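Local coordinates for protein putative solute-binding component of ABC transporter (Clostridium phytofermentans, PDB 4YS6) that probably serves as the sugar-capturing component of an ABC transporter and holds beta-D-glucopyranose in the cleft between its two lobes, at residues K162-P174 / Y233-S245. Sequence-based numbering, arbitrary orientation.
Sequences KGPFNLEIFTGDP and YADGTKLDAVLCS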
loop_
_atom_site.group_PDB
_atom_site.type_symbol
_atom_site.label_atom_id
_atom_site.label_comp_id
_atom_site.label_asym_id
_atom_site.label_seq_id
_atom_site.Cartn_x
_atom_site.Cartn_y
_atom_site.Cartn_z
ATOM N N LYS A 162 15.317 -10.824 26.109
ATOM C CA LYS A 162 15.261 -12.267 25.925
ATOM C C LYS A 162 13.931 -12.659 25.290
ATOM O O LYS A 162 13.858 -13.610 24.512
ATOM C CB LYS A 162 15.442 -12.982 27.272
ATOM C CG LYS A 162 15.388 -14.507 27.210
ATOM C CD LYS A 162 16.657 -15.132 27.793
ATOM C CE LYS A 162 16.573 -16.656 27.860
ATOM N NZ LYS A 162 17.902 -17.305 27.646
ATOM N N GLY A 163 12.886 -11.913 25.625
ATOM C CA GLY A 163 11.536 -12.307 25.271
ATOM C C GLY A 163 11.207 -13.597 26.009
ATOM O O GLY A 163 11.771 -13.867 27.063
ATOM N N PRO A 164 10.328 -14.428 25.445
ATOM C CA PRO A 164 9.710 -14.242 24.139
ATOM C C PRO A 164 8.613 -13.192 24.137
ATOM O O PRO A 164 8.021 -12.868 25.174
ATOM C CB PRO A 164 9.128 -15.623 23.836
ATOM C CG PRO A 164 8.801 -16.175 25.165
ATOM C CD PRO A 164 9.895 -15.686 26.081
ATOM N N PHE A 165 8.367 -12.671 22.947
ATOM C CA PHE A 165 7.239 -11.795 22.667
ATOM C C PHE A 165 6.369 -12.445 21.604
ATOM O O PHE A 165 6.883 -13.037 20.660
ATOM C CB PHE A 165 7.679 -10.438 22.158
ATOM C CG PHE A 165 8.573 -9.691 23.087
ATOM C CD1 PHE A 165 8.032 -8.903 24.079
ATOM C CD2 PHE A 165 9.946 -9.743 22.944
ATOM C CE1 PHE A 165 8.835 -8.200 24.930
ATOM C CE2 PHE A 165 10.765 -9.019 23.794
ATOM C CZ PHE A 165 10.202 -8.252 24.793
ATOM N N ASN A 166 5.061 -12.272 21.725
ATOM C CA ASN A 166 4.116 -12.877 20.788
ATOM C C ASN A 166 3.779 -11.902 19.675
ATOM O O ASN A 166 3.376 -10.778 19.926
ATOM C CB ASN A 166 2.860 -13.316 21.518
ATOM C CG ASN A 166 3.120 -14.471 22.458
ATOM O OD1 ASN A 166 2.883 -14.378 23.665
ATOM N ND2 ASN A 166 3.645 -15.557 21.917
ATOM N N LEU A 167 3.921 -12.377 18.440
ATOM C CA LEU A 167 3.722 -11.589 17.234
ATOM C C LEU A 167 2.690 -12.243 16.334
ATOM O O LEU A 167 2.678 -13.461 16.234
ATOM C CB LEU A 167 5.044 -11.488 16.474
ATOM C CG LEU A 167 5.031 -10.819 15.090
ATOM C CD1 LEU A 167 4.856 -9.350 15.235
ATOM C CD2 LEU A 167 6.299 -11.124 14.311
ATOM N N GLU A 168 1.827 -11.459 15.702
ATOM C CA GLU A 168 1.080 -11.956 14.538
ATOM C C GLU A 168 1.283 -10.998 13.372
ATOM O O GLU A 168 1.663 -9.852 13.564
ATOM C CB GLU A 168 -0.405 -12.143 14.857
ATOM C CG GLU A 168 -0.680 -13.177 15.992
ATOM C CD GLU A 168 -0.398 -14.627 15.594
ATOM O OE1 GLU A 168 -0.388 -14.934 14.385
ATOM O OE2 GLU A 168 -0.210 -15.469 16.499
ATOM N N ILE A 169 1.025 -11.476 12.157
ATOM C CA ILE A 169 1.415 -10.767 10.945
ATOM C C ILE A 169 0.268 -10.758 9.946
ATOM O O ILE A 169 -0.338 -11.797 9.712
ATOM C CB ILE A 169 2.622 -11.440 10.282
ATOM C CG1 ILE A 169 3.830 -11.510 11.221
ATOM C CG2 ILE A 169 3.014 -10.710 9.008
ATOM C CD1 ILE A 169 4.826 -12.581 10.801
ATOM N N PHE A 170 -0.008 -9.580 9.396
ATOM C CA PHE A 170 -1.047 -9.391 8.367
ATOM C C PHE A 170 -0.460 -8.583 7.237
ATOM O O PHE A 170 -0.077 -7.431 7.465
ATOM C CB PHE A 170 -2.256 -8.660 8.918
ATOM C CG PHE A 170 -3.083 -9.475 9.865
ATOM C CD1 PHE A 170 -2.598 -9.791 11.126
ATOM C CD2 PHE A 170 -4.349 -9.918 9.500
ATOM C CE1 PHE A 170 -3.357 -10.569 11.987
ATOM C CE2 PHE A 170 -5.108 -10.675 10.368
ATOM C CZ PHE A 170 -4.599 -11.009 11.606
ATOM N N THR A 171 -0.340 -9.165 6.047
ATOM C CA THR A 171 0.086 -8.369 4.899
ATOM C C THR A 171 -1.033 -8.291 3.838
ATOM O O THR A 171 -2.208 -8.600 4.099
ATOM C CB THR A 171 1.430 -8.887 4.301
ATOM O OG1 THR A 171 2.003 -7.886 3.433
ATOM C CG2 THR A 171 1.251 -10.183 3.544
ATOM N N GLY A 172 -0.681 -7.793 2.662
ATOM C CA GLY A 172 -1.672 -7.433 1.681
ATOM C C GLY A 172 -2.013 -8.546 0.723
ATOM O O GLY A 172 -1.751 -9.728 0.972
ATOM N N ASP A 173 -2.615 -8.158 -0.397
ATOM C CA ASP A 173 -3.113 -9.132 -1.357
ATOM C C ASP A 173 -1.946 -9.752 -2.104
ATOM O O ASP A 173 -1.015 -9.043 -2.496
ATOM C CB ASP A 173 -4.071 -8.473 -2.329
ATOM C CG ASP A 173 -4.682 -9.463 -3.299
ATOM O OD1 ASP A 173 -5.699 -10.105 -2.937
ATOM O OD2 ASP A 173 -4.116 -9.637 -4.403
ATOM N N PRO A 174 -1.995 -11.071 -2.329
ATOM C CA PRO A 174 -0.856 -11.698 -3.002
ATOM C C PRO A 174 -0.692 -11.296 -4.479
ATOM O O PRO A 174 0.335 -11.571 -5.073
ATOM C CB PRO A 174 -1.153 -13.201 -2.892
ATOM C CG PRO A 174 -2.332 -13.353 -2.017
ATOM C CD PRO A 174 -3.015 -12.040 -1.877
ATOM N N TYR A 233 -5.155 -16.574 22.015
ATOM C CA TYR A 233 -4.977 -15.457 22.951
ATOM C C TYR A 233 -6.247 -15.232 23.778
ATOM O O TYR A 233 -6.599 -14.107 24.124
ATOM C CB TYR A 233 -4.590 -14.176 22.188
ATOM C CG TYR A 233 -3.326 -14.311 21.351
ATOM C CD1 TYR A 233 -2.068 -14.147 21.918
ATOM C CD2 TYR A 233 -3.393 -14.617 19.986
ATOM C CE1 TYR A 233 -0.903 -14.287 21.148
ATOM C CE2 TYR A 233 -2.241 -14.756 19.217
ATOM C CZ TYR A 233 -0.993 -14.587 19.805
ATOM O OH TYR A 233 0.154 -14.720 19.040
ATOM N N ALA A 234 -6.944 -16.316 24.075
ATOM C CA ALA A 234 -8.199 -16.249 24.826
ATOM C C ALA A 234 -7.915 -16.571 26.275
ATOM O O ALA A 234 -8.704 -16.259 27.163
ATOM C CB ALA A 234 -9.224 -17.214 24.260
ATOM N N ASP A 235 -6.789 -17.242 26.488
ATOM C CA ASP A 235 -6.257 -17.463 27.815
ATOM C C ASP A 235 -5.492 -16.205 28.212
ATOM O O ASP A 235 -5.714 -15.129 27.649
ATOM C CB ASP A 235 -5.362 -18.713 27.847
ATOM C CG ASP A 235 -4.227 -18.669 26.819
ATOM O OD1 ASP A 235 -3.904 -17.581 26.297
ATOM O OD2 ASP A 235 -3.651 -19.739 26.534
ATOM N N GLY A 236 -4.582 -16.336 29.163
ATOM C CA GLY A 236 -3.862 -15.184 29.666
ATOM C C GLY A 236 -2.832 -14.616 28.709
ATOM O O GLY A 236 -2.200 -13.608 29.028
ATOM N N THR A 237 -2.664 -15.233 27.540
ATOM C CA THR A 237 -1.541 -14.882 26.675
ATOM C C THR A 237 -1.654 -13.448 26.174
ATOM O O THR A 237 -2.673 -13.030 25.629
ATOM C CB THR A 237 -1.421 -15.833 25.479
ATOM O OG1 THR A 237 -1.304 -17.179 25.958
ATOM C CG2 THR A 237 -0.182 -15.507 24.642
ATOM N N LYS A 238 -0.583 -12.695 26.385
ATOM C CA LYS A 238 -0.483 -11.344 25.861
ATOM C C LYS A 238 -0.027 -11.408 24.412
ATOM O O LYS A 238 0.914 -12.122 24.069
ATOM C CB LYS A 238 0.492 -10.499 26.702
ATOM C CG LYS A 238 0.681 -9.057 26.201
ATOM C CD LYS A 238 1.466 -8.202 27.194
ATOM C CE LYS A 238 1.865 -6.840 26.605
ATOM N NZ LYS A 238 1.110 -6.450 25.369
ATOM N N LEU A 239 -0.735 -10.676 23.566
ATOM C CA LEU A 239 -0.311 -10.441 22.209
ATOM C C LEU A 239 0.520 -9.180 22.247
ATOM O O LEU A 239 0.010 -8.124 22.611
ATOM C CB LEU A 239 -1.527 -10.298 21.295
ATOM C CG LEU A 239 -1.266 -9.948 19.853
ATOM C CD1 LEU A 239 -0.332 -10.925 19.229
ATOM C CD2 LEU A 239 -2.590 -9.939 19.107
ATOM N N ASP A 240 1.807 -9.287 21.930
ATOM C CA ASP A 240 2.719 -8.156 22.129
ATOM C C ASP A 240 2.777 -7.220 20.917
ATOM O O ASP A 240 2.936 -6.008 21.081
ATOM C CB ASP A 240 4.124 -8.659 22.454
ATOM C CG ASP A 240 4.179 -9.421 23.786
ATOM O OD1 ASP A 240 4.076 -8.759 24.842
ATOM O OD2 ASP A 240 4.278 -10.674 23.793
ATOM N N ALA A 241 2.640 -7.773 19.709
ATOM C CA ALA A 241 2.679 -6.963 18.501
ATOM C C ALA A 241 1.927 -7.599 17.363
ATOM O O ALA A 241 1.932 -8.824 17.220
ATOM C CB ALA A 241 4.130 -6.704 18.064
ATOM N N VAL A 242 1.292 -6.754 16.549
ATOM C CA VAL A 242 0.744 -7.196 15.263
ATOM C C VAL A 242 1.352 -6.347 14.151
ATOM O O VAL A 242 1.117 -5.147 14.055
ATOM C CB VAL A 242 -0.790 -7.106 15.208
ATOM C CG1 VAL A 242 -1.328 -7.860 13.982
ATOM C CG2 VAL A 242 -1.407 -7.702 16.463
ATOM N N LEU A 243 2.156 -6.992 13.327
ATOM C CA LEU A 243 2.708 -6.364 12.145
ATOM C C LEU A 243 1.635 -6.355 11.080
ATOM O O LEU A 243 1.283 -7.413 10.550
ATOM C CB LEU A 243 3.945 -7.125 11.670
ATOM C CG LEU A 243 4.486 -6.745 10.307
ATOM C CD1 LEU A 243 4.926 -5.269 10.354
ATOM C CD2 LEU A 243 5.647 -7.679 9.946
ATOM N N CYS A 244 1.089 -5.173 10.815
ATOM C CA CYS A 244 0.130 -4.993 9.729
ATOM C C CYS A 244 0.791 -4.154 8.668
ATOM O O CYS A 244 1.287 -3.070 8.969
ATOM C CB CYS A 244 -1.138 -4.299 10.183
ATOM S SG CYS A 244 -2.017 -5.240 11.453
ATOM N N SER A 245 0.739 -4.621 7.422
ATOM C CA SER A 245 1.402 -3.902 6.346
ATOM C C SER A 245 0.690 -2.618 5.952
ATOM O O SER A 245 1.323 -1.749 5.342
ATOM C CB SER A 245 1.566 -4.799 5.103
ATOM O OG SER A 245 2.432 -5.906 5.345
#
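Strands 165-170 and 241-244 run parallel, and Glu-168 and Phe-170 each donate and accept across the seam: Glu-168 N to Ala-241 O, Leu-243 N to Glu-168 O, Phe-170 N to Leu-243 O, and Ser-245 N to Phe-170 O at 2.9 Å. Side chains finish both ends of this pairing. At the start, Asp-240 OD2 takes the Asn-166 N-H on its anti lone pair, almost straight (174°) and 2.7 Å from N, while Asn-166 O accepts from both Asp-240 N and Ala-241 N. At the far end Thr-171 OG1 and Ser-245 OG share a hydrogen bond of 2.8 Å.

The buried Glu-168 bends at chi2 (-70°), bringing OE2 to the edge of the Tyr-233 ring, where the phenol OH donates to its anti lone pair at 2.7 Å; OE1 hydrogen-bonds with Ser-203 OG.

Apolar contacts occupy both faces. Leu-167 CD1 lies 3.9 Å from Ala-241 CB, and Ile-169 runs alongside Leu-243; on the opposite face Phe-170 CD1 meets Val-242 CG1 at 3.7 Å, where Phe-170 also packs on Met-225 of helix 218-232 and Val-253 of helix 247-260.

Such inner parallel strands, connected here through helices and edge strand 199-200, form the core of a Rossmann-like lobe in periplasmic binding proteins, their C-terminal ends directed toward the sugar cleft.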